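Local structure of adenylate kinase (Desulfovibrio gigas, 2XB4) at residues Tyr189-Met194 with Glu198-Ile203; Met67-Leu72 with Phe96-Glu101; His174-Tyr177 with Gly183-Ala186. The protein probably catalyses the reversible transfer of the terminal phosphate between ATP and AMP, giving two ADP, and binds a zinc ion. All blocks are in the same frame, centred on the assembly; numbering follows the deposited sequence.

Contact 1: residues Tyr189-Met194 with Glu198-Ile203; sequences YYYKNM and EGFVYI
Lys192 and Tyr202 meet at the last helix-to-strand return of the P-loop kinase fold, where the chain leaves helix 184-192 and doubles back through a short helix into strand 201-206, an outermost strand of the parallel sheet. The pair is a CH-pi contact: Lys192 CB sits above the centre of the Tyr202 ring, 3.6 Å from the centroid and only 9° off the ring normal. From there the extended lysine chain runs on across the same ring, with Lys192 CD 3.7 Å from Tyr202 CE2, and its NZ goes on to a salt bridge with Glu204. Tyr202 is turned to the helix by a first torsion of -171°, which sets CG anti to the backbone N. Its hydroxyl, fixed by a hydrogen bond to Glu111 on strand 108-113, lies near the plane of the Tyr189 ring, 4.2 Å from Tyr189 CD1.

Further back along the chain, Phe200 drives its CZ corner against the backbone at Tyr191. Phe200 CZ is 3.4 Å from Tyr191 O and also reaches Met194 CG at 3.7 Å. The Met194 sulfur comes to the edge of the same ring, a Met-aromatic contact with SD 5.3 Å from the Phe200 centroid. Ile106 touches both Phe200 and Tyr191, and Tyr191 also leans on Pro86, a residue predicted to help bind AMP, so the packing continues toward that pocket.

Glu198 completes the turn: its CG rests on Met194 SD, while the backbone bond from Glu198 N to Met194 O, 2.8 Å long with 149° at the hydrogen, spans the short helix 195-198.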
ATOM      1  N   TYR A 189       3.668  34.242 -11.931  1.00 13.79           N
ATOM      2  CA  TYR A 189       3.247  35.608 -12.220  1.00 13.44           C
ATOM      3  C   TYR A 189       4.397  36.578 -12.558  1.00 14.09           C
ATOM      4  O   TYR A 189       4.192  37.522 -13.281  1.00 16.89           O
ATOM      5  CB  TYR A 189       2.373  36.214 -11.079  1.00 14.74           C
ATOM      6  CG  TYR A 189       1.141  35.437 -10.724  1.00 16.49           C
ATOM      7  CD1 TYR A 189       0.566  34.499 -11.623  1.00 18.94           C
ATOM      8  CD2 TYR A 189       0.481  35.686  -9.507  1.00 18.26           C
ATOM      9  CE1 TYR A 189      -0.586  33.758 -11.244  1.00 17.12           C
ATOM     10  CE2 TYR A 189      -0.693  35.014  -9.159  1.00 19.77           C
ATOM     11  CZ  TYR A 189      -1.230  34.077 -10.002  1.00 18.47           C
ATOM     12  OH  TYR A 189      -2.374  33.376  -9.585  1.00 17.98           O
ATOM     13  N   TYR A 190       5.570  36.358 -11.993  1.00 16.05           N
ATOM     14  CA  TYR A 190       6.745  37.096 -12.367  1.00 15.74           C
ATOM     15  C   TYR A 190       7.006  36.892 -13.876  1.00 16.36           C
ATOM     16  O   TYR A 190       7.296  37.883 -14.610  1.00 17.33           O
ATOM     17  CB  TYR A 190       7.885  36.620 -11.495  1.00 14.99           C
ATOM     18  CG  TYR A 190       9.240  36.969 -11.991  1.00 13.53           C
ATOM     19  CD1 TYR A 190       9.781  38.290 -11.805  1.00 15.62           C
ATOM     20  CD2 TYR A 190      10.062  35.998 -12.569  1.00 14.55           C
ATOM     21  CE1 TYR A 190      11.056  38.564 -12.233  1.00 19.09           C
ATOM     22  CE2 TYR A 190      11.399  36.337 -13.028  1.00 16.83           C
ATOM     23  CZ  TYR A 190      11.840  37.582 -12.840  1.00 19.03           C
ATOM     24  OH  TYR A 190      13.097  37.948 -13.228  1.00 22.15           O
ATOM     25  N   TYR A 191       6.815  35.672 -14.366  1.00 14.53           N
ATOM     26  CA  TYR A 191       6.966  35.458 -15.825  1.00 16.64           C
ATOM     27  C   TYR A 191       5.780  36.085 -16.595  1.00 15.15           C
ATOM     28  O   TYR A 191       6.024  36.753 -17.589  1.00 16.09           O
ATOM     29  CB  TYR A 191       7.183  33.985 -16.227  1.00 13.68           C
ATOM     30  CG  TYR A 191       8.547  33.486 -15.701  1.00 16.48           C
ATOM     31  CD1 TYR A 191       9.735  33.810 -16.365  1.00 19.96           C
ATOM     32  CD2 TYR A 191       8.637  32.662 -14.565  1.00 12.95           C
ATOM     33  CE1 TYR A 191      11.002  33.431 -15.821  1.00 19.17           C
ATOM     34  CE2 TYR A 191       9.858  32.260 -14.062  1.00 14.61           C
ATOM     35  CZ  TYR A 191      11.015  32.684 -14.649  1.00 17.22           C
ATOM     36  OH  TYR A 191      12.169  32.208 -14.148  1.00 20.58           O
ATOM     37  N   LYS A 192       4.539  35.840 -16.177  1.00 13.75           N
ATOM     38  CA  LYS A 192       3.404  36.445 -16.829  1.00 15.53           C
ATOM     39  C   LYS A 192       3.616  37.949 -17.076  1.00 17.31           C
ATOM     40  O   LYS A 192       3.279  38.491 -18.151  1.00 17.89           O
ATOM     41  CB  LYS A 192       2.144  36.222 -16.009  1.00 15.03           C
ATOM     42  CG  LYS A 192       0.809  36.569 -16.651  1.00 19.82           C
ATOM     43  CD  LYS A 192      -0.402  36.213 -15.656  1.00 22.01           C
ATOM     44  CE  LYS A 192      -1.637  36.868 -16.302  1.00 34.64           C
ATOM     45  NZ  LYS A 192      -2.992  36.528 -15.724  1.00 39.63           N
ATOM     46  N   ASN A 193       4.049  38.612 -16.016  1.00 15.82           N
ATOM     47  CA  ASN A 193       4.185  40.062 -16.004  1.00 18.34           C
ATOM     48  C   ASN A 193       5.280  40.619 -16.896  1.00 18.22           C
ATOM     49  O   ASN A 193       5.295  41.817 -17.100  1.00 21.09           O
ATOM     50  CB  ASN A 193       4.270  40.571 -14.564  1.00 15.76           C
ATOM     51  CG  ASN A 193       2.887  40.489 -13.879  1.00 24.59           C
ATOM     52  OD1 ASN A 193       1.870  40.616 -14.548  1.00 27.86           O
ATOM     53  ND2 ASN A 193       2.851  40.254 -12.591  1.00 25.30           N
ATOM     54  N   MET A 194       6.182  39.787 -17.420  1.00 17.25           N
ATOM     55  CA  MET A 194       7.227  40.288 -18.315  1.00 18.92           C
ATOM     56  C   MET A 194       7.094  39.659 -19.704  1.00 18.17           C
ATOM     57  O   MET A 194       7.913  39.916 -20.600  1.00 17.39           O
ATOM     58  CB  MET A 194       8.624  39.976 -17.738  1.00 18.58           C
ATOM     59  CG  MET A 194       8.937  38.478 -17.776  1.00 22.75           C
ATOM     60  SD  MET A 194      10.707  37.988 -17.438  1.00 30.43           S
ATOM     61  CE  MET A 194      10.793  38.908 -15.930  1.00 24.30           C
ATOM     62  N   GLU A 198       9.379  40.704 -22.900  1.00 18.99           N
ATOM     63  CA  GLU A 198      10.462  39.771 -23.237  1.00 22.84           C
ATOM     64  C   GLU A 198      10.162  38.893 -24.459  1.00 24.78           C
ATOM     65  O   GLU A 198      11.011  38.104 -24.888  1.00 27.12           O
ATOM     66  CB  GLU A 198      10.834  38.873 -22.021  1.00 21.61           C
ATOM     67  CG  GLU A 198      11.339  39.695 -20.799  1.00 23.30           C
ATOM     68  CD  GLU A 198      12.648  40.475 -21.072  1.00 26.39           C
ATOM     69  OE1 GLU A 198      13.458  40.014 -21.895  1.00 25.86           O
ATOM     70  OE2 GLU A 198      12.921  41.490 -20.407  1.00 26.49           O
ATOM     71  N   GLY A 199       8.982  39.057 -25.042  1.00 24.69           N
ATOM     72  CA  GLY A 199       8.666  38.438 -26.353  1.00 25.73           C
ATOM     73  C   GLY A 199       8.368  36.949 -26.181  1.00 26.05           C
ATOM     74  O   GLY A 199       8.670  36.151 -27.075  1.00 27.15           O
ATOM     75  N   PHE A 200       7.785  36.541 -25.041  1.00 23.23           N
ATOM     76  CA  PHE A 200       7.255  35.146 -24.956  1.00 21.60           C
ATOM     77  C   PHE A 200       5.758  35.108 -24.696  1.00 21.42           C
ATOM     78  O   PHE A 200       5.184  36.133 -24.356  1.00 23.21           O
ATOM     79  CB  PHE A 200       8.052  34.231 -23.991  1.00 21.47           C
ATOM     80  CG  PHE A 200       8.087  34.699 -22.514  1.00 18.40           C
ATOM     81  CD1 PHE A 200       7.043  34.412 -21.661  1.00 17.20           C
ATOM     82  CD2 PHE A 200       9.186  35.422 -22.036  1.00 17.32           C
ATOM     83  CE1 PHE A 200       7.094  34.783 -20.283  1.00 16.51           C
ATOM     84  CE2 PHE A 200       9.311  35.767 -20.636  1.00 16.42           C
ATOM     85  CZ  PHE A 200       8.225  35.455 -19.760  1.00 12.60           C
ATOM     86  N   VAL A 201       5.116  33.967 -24.924  1.00 18.97           N
ATOM     87  CA  VAL A 201       3.699  33.908 -24.764  1.00 19.97           C
ATOM     88  C   VAL A 201       3.341  33.136 -23.467  1.00 19.45           C
ATOM     89  O   VAL A 201       3.882  32.094 -23.212  1.00 16.27           O
ATOM     90  CB  VAL A 201       3.033  33.286 -26.028  1.00 20.06           C
ATOM     91  CG1 VAL A 201       1.562  32.963 -25.780  1.00 25.41           C
ATOM     92  CG2 VAL A 201       3.210  34.205 -27.375  1.00 19.78           C
ATOM     93  N   TYR A 202       2.444  33.699 -22.651  1.00 18.26           N
ATOM     94  CA  TYR A 202       2.054  33.077 -21.387  1.00 18.02           C
ATOM     95  C   TYR A 202       0.674  32.436 -21.603  1.00 19.55           C
ATOM     96  O   TYR A 202      -0.313  33.130 -21.973  1.00 19.52           O
ATOM     97  CB  TYR A 202       1.957  34.132 -20.299  1.00 17.18           C
ATOM     98  CG  TYR A 202       1.764  33.534 -18.866  1.00 15.90           C
ATOM     99  CD1 TYR A 202       2.869  33.203 -18.086  1.00 17.64           C
ATOM    100  CD2 TYR A 202       0.480  33.346 -18.323  1.00 18.19           C
ATOM    101  CE1 TYR A 202       2.730  32.730 -16.778  1.00 15.89           C
ATOM    102  CE2 TYR A 202       0.305  32.806 -16.982  1.00 15.78           C
ATOM    103  CZ  TYR A 202       1.454  32.542 -16.240  1.00 15.38           C
ATOM    104  OH  TYR A 202       1.428  32.095 -14.944  1.00 14.82           O
ATOM    105  N   ILE A 203       0.624  31.117 -21.459  1.00 16.72           N
ATOM    106  CA  ILE A 203      -0.610  30.368 -21.766  1.00 18.02           C
ATOM    107  C   ILE A 203      -1.251  29.940 -20.426  1.00 18.34           C
ATOM    108  O   ILE A 203      -0.556  29.370 -19.595  1.00 16.55           O
ATOM    109  CB  ILE A 203      -0.292  29.132 -22.605  1.00 18.57           C
ATOM    110  CG1 ILE A 203       0.225  29.573 -23.995  1.00 16.49           C
ATOM    111  CG2 ILE A 203      -1.636  28.237 -22.859  1.00 19.08           C
ATOM    112  CD1 ILE A 203       0.651  28.337 -24.892  1.00 22.65           C
TER

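Contact 2: residues Met67-Leu72 with Phe96-Glu101; sequences MVLETL and FEALQE
Leu69 and Ala98 touch across helix 61-75 and helix 89-101: the CD2 methyl of Leu69 lies 3.8 Å from Ala98 CB, and both side chains leave their backbones toward the partner helix. The other methyl of Leu69 turns to Leu99, with Leu69 CD1 4.1 Å from Leu99 CD2. That one leucine branch does double duty, for Leu99 CD2 also meets Leu72 CD1 at 3.8 Å. The side chains that meet are all apolar, two leucines one turn apart on the first helix receiving an alanine and a leucine that follow each other on the second.

Leu99 leaves its backbone at a slant, and a first torsion of -72° sets CG beside its own N, from where CD2 reaches across to both leucines. It meets the Leu72 side chain at about a right angle. Leu69 has a less usual shape, with chi1 at -93°, and its two methyls divide between the parts of Ala98: CD2 touches the CB methyl while CD1 comes 3.9 Å from Ala98 O. Ala98 has only a methyl here, which probably helps Leu69 approach that backbone, and Leu69 and Leu99 have their CA atoms 7.2 Å apart.

Over these short segments the axes pass 10.5 Å from each other and cross at -43°, both helices running in broadly the same direction. Trp80, at the start of strand 80-83, touches both Leu72 and Leu99 and so bridges the two helices from the sheet; Met104 adds to the packing on Leu99. Away from this interface, Val68 and Thr71 pack on Ile34 of helix 31-40 in the predicted NMP region, while Phe96 and Gln100 meet Glu198 of helix 195-198, placing helix 89-101 between helix 61-75 and the turn before strand 201-206.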
ATOM      1  N   MET A  67      23.513  24.440 -12.260  1.00 13.77           N
ATOM      2  CA  MET A  67      23.125  23.075 -12.626  1.00 13.90           C
ATOM      3  C   MET A  67      22.025  23.009 -13.634  1.00 14.36           C
ATOM      4  O   MET A  67      22.137  22.207 -14.598  1.00 17.61           O
ATOM      5  CB  MET A  67      22.682  22.273 -11.395  1.00 11.66           C
ATOM      6  CG  MET A  67      23.830  21.949 -10.547  1.00 14.93           C
ATOM      7  SD  MET A  67      23.455  20.830  -9.104  1.00 24.37           S
ATOM      8  CE  MET A  67      24.852  19.849  -9.085  1.00 31.80           C
ATOM      9  N   VAL A  68      20.934  23.738 -13.369  1.00 13.80           N
ATOM     10  CA  VAL A  68      19.827  23.754 -14.283  1.00 13.56           C
ATOM     11  C   VAL A  68      20.323  24.198 -15.674  1.00 15.13           C
ATOM     12  O   VAL A  68      20.041  23.545 -16.704  1.00 13.96           O
ATOM     13  CB  VAL A  68      18.654  24.677 -13.765  1.00 14.32           C
ATOM     14  CG1 VAL A  68      17.621  24.850 -14.903  1.00 12.57           C
ATOM     15  CG2 VAL A  68      18.063  24.082 -12.451  1.00 12.73           C
ATOM     16  N   LEU A  69      21.078  25.298 -15.724  1.00 14.32           N
ATOM     17  CA  LEU A  69      21.512  25.794 -17.059  1.00 14.76           C
ATOM     18  C   LEU A  69      22.408  24.782 -17.780  1.00 15.21           C
ATOM     19  O   LEU A  69      22.300  24.661 -19.031  1.00 15.70           O
ATOM     20  CB  LEU A  69      22.305  27.086 -16.933  1.00 13.90           C
ATOM     21  CG  LEU A  69      21.503  28.379 -17.066  1.00 13.14           C
ATOM     22  CD1 LEU A  69      21.292  28.602 -18.577  1.00 15.37           C
ATOM     23  CD2 LEU A  69      20.215  28.372 -16.213  1.00 15.17           C
ATOM     24  N   GLU A  70      23.285  24.068 -17.041  1.00 15.95           N
ATOM     25  CA  GLU A  70      24.138  23.068 -17.662  1.00 17.92           C
ATOM     26  C   GLU A  70      23.317  21.942 -18.279  1.00 17.66           C
ATOM     27  O   GLU A  70      23.677  21.404 -19.332  1.00 17.97           O
ATOM     28  CB  GLU A  70      25.134  22.430 -16.665  1.00 17.70           C
ATOM     29  CG  GLU A  70      26.257  23.400 -16.364  1.00 25.23           C
ATOM     30  CD  GLU A  70      27.535  22.774 -15.760  1.00 30.72           C
ATOM     31  OE1 GLU A  70      27.574  21.567 -15.316  1.00 23.06           O
ATOM     32  OE2 GLU A  70      28.521  23.580 -15.677  1.00 34.08           O
ATOM     33  N   THR A  71      22.255  21.522 -17.588  1.00 15.10           N
ATOM     34  CA  THR A  71      21.352  20.481 -18.118  1.00 16.46           C
ATOM     35  C   THR A  71      20.581  20.941 -19.340  1.00 18.31           C
ATOM     36  O   THR A  71      20.437  20.215 -20.336  1.00 18.74           O
ATOM     37  CB  THR A  71      20.381  19.997 -16.957  1.00 16.05           C
ATOM     38  OG1 THR A  71      21.254  19.392 -15.978  1.00 17.44           O
ATOM     39  CG2 THR A  71      19.419  18.868 -17.447  1.00 17.72           C
ATOM     40  N   LEU A  72      20.094  22.169 -19.282  1.00 17.92           N
ATOM     41  CA  LEU A  72      19.382  22.766 -20.436  1.00 19.30           C
ATOM     42  C   LEU A  72      20.260  22.841 -21.685  1.00 21.10           C
ATOM     43  O   LEU A  72      19.798  22.574 -22.803  1.00 20.19           O
ATOM     44  CB  LEU A  72      18.861  24.130 -20.053  1.00 18.14           C
ATOM     45  CG  LEU A  72      17.766  24.218 -18.999  1.00 19.17           C
ATOM     46  CD1 LEU A  72      17.463  25.745 -18.733  1.00 17.84           C
ATOM     47  CD2 LEU A  72      16.451  23.375 -19.318  1.00 21.06           C
ATOM     48  N   PHE A  96      15.851  33.518 -14.591  1.00 14.07           N
ATOM     49  CA  PHE A  96      15.726  34.439 -15.703  1.00 15.60           C
ATOM     50  C   PHE A  96      17.089  35.148 -16.041  1.00 15.18           C
ATOM     51  O   PHE A  96      17.490  35.219 -17.213  1.00 15.85           O
ATOM     52  CB  PHE A  96      14.655  35.469 -15.405  1.00 14.37           C
ATOM     53  CG  PHE A  96      14.484  36.432 -16.531  1.00 20.14           C
ATOM     54  CD1 PHE A  96      14.009  35.989 -17.778  1.00 22.03           C
ATOM     55  CD2 PHE A  96      14.872  37.763 -16.375  1.00 23.33           C
ATOM     56  CE1 PHE A  96      13.915  36.936 -18.864  1.00 24.37           C
ATOM     57  CE2 PHE A  96      14.747  38.692 -17.476  1.00 27.80           C
ATOM     58  CZ  PHE A  96      14.244  38.228 -18.689  1.00 24.45           C
ATOM     59  N   GLU A  97      17.819  35.632 -15.027  1.00 15.85           N
ATOM     60  CA  GLU A  97      19.085  36.343 -15.283  1.00 18.46           C
ATOM     61  C   GLU A  97      20.132  35.382 -15.850  1.00 18.77           C
ATOM     62  O   GLU A  97      20.894  35.739 -16.759  1.00 18.45           O
ATOM     63  CB  GLU A  97      19.570  36.950 -13.974  1.00 19.69           C
ATOM     64  CG  GLU A  97      18.621  38.060 -13.530  1.00 28.23           C
ATOM     65  CD  GLU A  97      18.778  38.519 -12.068  1.00 36.01           C
ATOM     66  OE1 GLU A  97      19.528  37.896 -11.264  1.00 36.10           O
ATOM     67  OE2 GLU A  97      18.087  39.502 -11.716  1.00 40.79           O
ATOM     68  N   ALA A  98      20.089  34.128 -15.383  1.00 16.23           N
ATOM     69  CA  ALA A  98      21.056  33.108 -15.864  1.00 16.12           C
ATOM     70  C   ALA A  98      20.770  32.721 -17.330  1.00 16.98           C
ATOM     71  O   ALA A  98      21.709  32.484 -18.148  1.00 16.72           O
ATOM     72  CB  ALA A  98      21.046  31.858 -14.929  1.00 13.88           C
ATOM     73  N   LEU A  99      19.493  32.584 -17.676  1.00 15.84           N
ATOM     74  CA  LEU A  99      19.101  32.325 -19.053  1.00 17.37           C
ATOM     75  C   LEU A  99      19.497  33.507 -19.996  1.00 18.41           C
ATOM     76  O   LEU A  99      20.039  33.305 -21.062  1.00 18.93           O
ATOM     77  CB  LEU A  99      17.584  32.099 -19.122  1.00 16.88           C
ATOM     78  CG  LEU A  99      16.993  30.771 -18.550  1.00 15.99           C
ATOM     79  CD1 LEU A  99      15.500  30.971 -18.567  1.00 18.45           C
ATOM     80  CD2 LEU A  99      17.395  29.508 -19.424  1.00 17.08           C
ATOM     81  N   GLN A 100      19.254  34.739 -19.566  1.00 18.28           N
ATOM     82  CA  GLN A 100      19.702  35.895 -20.366  1.00 22.02           C
ATOM     83  C   GLN A 100      21.235  35.903 -20.578  1.00 22.43           C
ATOM     84  O   GLN A 100      21.717  36.179 -21.695  1.00 24.43           O
ATOM     85  CB  GLN A 100      19.292  37.171 -19.677  1.00 22.86           C
ATOM     86  CG  GLN A 100      17.804  37.460 -19.694  1.00 27.48           C
ATOM     87  CD  GLN A 100      17.575  38.932 -19.984  1.00 41.08           C
ATOM     88  OE1 GLN A 100      17.908  39.786 -19.158  1.00 45.96           O
ATOM     89  NE2 GLN A 100      17.040  39.248 -21.192  1.00 43.64           N
ATOM     90  N   GLU A 101      21.997  35.615 -19.527  1.00 21.19           N
ATOM     91  CA  GLU A 101      23.478  35.629 -19.612  1.00 24.34           C
ATOM     92  C   GLU A 101      23.957  34.572 -20.649  1.00 23.42           C
ATOM     93  O   GLU A 101      25.015  34.711 -21.236  1.00 24.39           O
ATOM     94  CB  GLU A 101      24.172  35.419 -18.203  1.00 23.00           C
TER

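Contact 3: residues His174-Tyr177 with Gly183-Ala186; sequences HDIY and GTLA
Leu185 N donates to Tyr177 O at 2.8 Å, and one residue earlier Thr184 N donates to Ile176 O at 3.1 Å, the latter straight at the hydrogen (164°) although its donor is tilted 30° from the carbonyl plane. The two last carbonyls of helix 167-177 thus accept two N-H groups from the first turn of helix 184-192. Gly183, the N-cap, passes close by: its CA is 3.5 Å from Ile176 O in a CA-H...O contact, a tight approach made without a side chain.

The Tyr177 ring then fits against both new residues. Its CD1 lies 3.6 Å from Thr184 CB, and across the ring CE2 lies 3.6 Å from Leu185 CD2; a first torsion of -175°, with CG on the carbonyl-carbon side and far from N, swings the ring back over the helix start. Thr184 OG1 is bonded to Arg87 O, and Phe6 of strand 2-6 touches both Tyr177 and Thr184. Ile176 packs on Arg87, predicted to bind AMP, and on Ile53 of the second subunit. The arrangement is two consecutive helices joined by a short loop, the C-terminal carbonyls of one accepting the first N-H groups of the next, set beside the P-loop through Tyr177 on Pro8.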
ATOM      1  N   HIS A 174       0.778  22.432  -1.271  1.00 10.53           N
ATOM      2  CA  HIS A 174      -0.112  23.514  -1.805  1.00 11.04           C
ATOM      3  C   HIS A 174       0.170  24.870  -1.153  1.00 11.15           C
ATOM      4  O   HIS A 174       0.101  25.969  -1.843  1.00 11.33           O
ATOM      5  CB  HIS A 174      -1.580  23.100  -1.608  1.00 11.11           C
ATOM      6  CG  HIS A 174      -2.091  22.165  -2.669  1.00 10.22           C
ATOM      7  ND1 HIS A 174      -3.304  21.514  -2.564  1.00 10.88           N
ATOM      8  CD2 HIS A 174      -1.581  21.800  -3.870  1.00  9.37           C
ATOM      9  CE1 HIS A 174      -3.489  20.729  -3.624  1.00 10.85           C
ATOM     10  NE2 HIS A 174      -2.442  20.867  -4.422  1.00 10.75           N
ATOM     11  N   ASP A 175       0.553  24.842   0.133  1.00 11.58           N
ATOM     12  CA  ASP A 175       1.109  26.021   0.787  1.00 12.95           C
ATOM     13  C   ASP A 175       2.190  26.684  -0.001  1.00 13.02           C
ATOM     14  O   ASP A 175       2.134  27.905  -0.220  1.00 15.07           O
ATOM     15  CB  ASP A 175       1.605  25.733   2.216  1.00 11.98           C
ATOM     16  CG  ASP A 175       0.451  25.586   3.226  1.00 15.26           C
ATOM     17  OD1 ASP A 175      -0.743  25.825   2.912  1.00 15.34           O
ATOM     18  OD2 ASP A 175       0.765  25.212   4.350  1.00 21.81           O
ATOM     19  N   ILE A 176       3.137  25.911  -0.526  1.00 12.92           N
ATOM     20  CA  ILE A 176       4.192  26.517  -1.277  1.00 10.66           C
ATOM     21  C   ILE A 176       3.651  26.918  -2.655  1.00 11.53           C
ATOM     22  O   ILE A 176       3.908  28.024  -3.119  1.00 10.96           O
ATOM     23  CB  ILE A 176       5.374  25.542  -1.459  1.00 10.68           C
ATOM     24  CG1 ILE A 176       6.035  25.301  -0.075  1.00 11.23           C
ATOM     25  CG2 ILE A 176       6.428  26.102  -2.493  1.00  8.06           C
ATOM     26  CD1 ILE A 176       6.835  23.866  -0.056  1.00 12.04           C
ATOM     27  N   TYR A 177       2.913  26.010  -3.313  1.00  9.59           N
ATOM     28  CA  TYR A 177       2.487  26.296  -4.714  1.00 10.17           C
ATOM     29  C   TYR A 177       1.609  27.579  -4.720  1.00 11.85           C
ATOM     30  O   TYR A 177       1.831  28.551  -5.514  1.00 10.00           O
ATOM     31  CB  TYR A 177       1.695  25.128  -5.339  1.00  8.38           C
ATOM     32  CG  TYR A 177       1.408  25.482  -6.816  1.00  8.30           C
ATOM     33  CD1 TYR A 177       2.411  25.297  -7.787  1.00 10.64           C
ATOM     34  CD2 TYR A 177       0.226  26.170  -7.192  1.00 10.64           C
ATOM     35  CE1 TYR A 177       2.228  25.699  -9.104  1.00 10.90           C
ATOM     36  CE2 TYR A 177       0.004  26.584  -8.518  1.00 13.62           C
ATOM     37  CZ  TYR A 177       1.022  26.336  -9.466  1.00 14.39           C
ATOM     38  OH  TYR A 177       0.847  26.739 -10.778  1.00 13.18           O
ATOM     39  N   GLY A 183       5.947  32.347  -3.387  1.00 10.72           N
ATOM     40  CA  GLY A 183       5.946  30.881  -3.644  1.00 10.76           C
ATOM     41  C   GLY A 183       5.786  30.622  -5.171  1.00 11.17           C
ATOM     42  O   GLY A 183       6.183  31.474  -6.014  1.00 10.30           O
ATOM     43  N   THR A 184       5.177  29.492  -5.554  1.00 11.52           N
ATOM     44  CA  THR A 184       5.267  29.155  -6.978  1.00  9.81           C
ATOM     45  C   THR A 184       4.339  29.955  -7.867  1.00 12.01           C
ATOM     46  O   THR A 184       4.735  30.292  -8.969  1.00 11.62           O
ATOM     47  CB  THR A 184       5.032  27.654  -7.156  1.00 12.09           C
ATOM     48  OG1 THR A 184       5.802  26.993  -6.153  1.00  8.75           O
ATOM     49  CG2 THR A 184       5.541  27.218  -8.531  1.00 10.34           C
ATOM     50  N   LEU A 185       3.105  30.253  -7.408  1.00 11.39           N
ATOM     51  CA  LEU A 185       2.281  31.187  -8.140  1.00 12.25           C
ATOM     52  C   LEU A 185       2.954  32.558  -8.302  1.00 11.62           C
ATOM     53  O   LEU A 185       2.788  33.169  -9.389  1.00 12.47           O
ATOM     54  CB  LEU A 185       0.852  31.394  -7.479  1.00 10.08           C
ATOM     55  CG  LEU A 185      -0.248  30.344  -7.750  1.00 16.54           C
ATOM     56  CD1 LEU A 185      -1.580  30.900  -7.152  1.00 16.37           C
ATOM     57  CD2 LEU A 185      -0.412  30.086  -9.307  1.00 13.19           C
ATOM     58  N   ALA A 186       3.598  33.089  -7.240  1.00  9.39           N
ATOM     59  CA  ALA A 186       4.310  34.385  -7.396  1.00 11.45           C
ATOM     60  C   ALA A 186       5.408  34.207  -8.499  1.00 11.57           C
ATOM     61  O   ALA A 186       5.599  35.123  -9.292  1.00 12.46           O
ATOM     62  CB  ALA A 186       4.905  34.809  -6.071  1.00  9.54           C
TER

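Overall arrangement
Along the chain the three contacts follow one another without overlap: contact 2 closes first, then contact 3, then contact 1. Contacts 3 and 1 share helix 184-192, the one at its start and the other toward its far end, with centres about 17 Å apart. Contact 1 is also about 17 Å from contact 2, centre to centre, and touches it, since Phe96 of helix 89-101 packs on Tyr190, Met194 and Glu198. Contacts 2 and 3 stay separate, about 11 Å apart at their nearest atoms. Both join helix to helix, whereas contact 1 joins helix 184-192 to edge strand 201-206 of the parallel sheet, in a framework on which the mobile NMP and LID domains probably move.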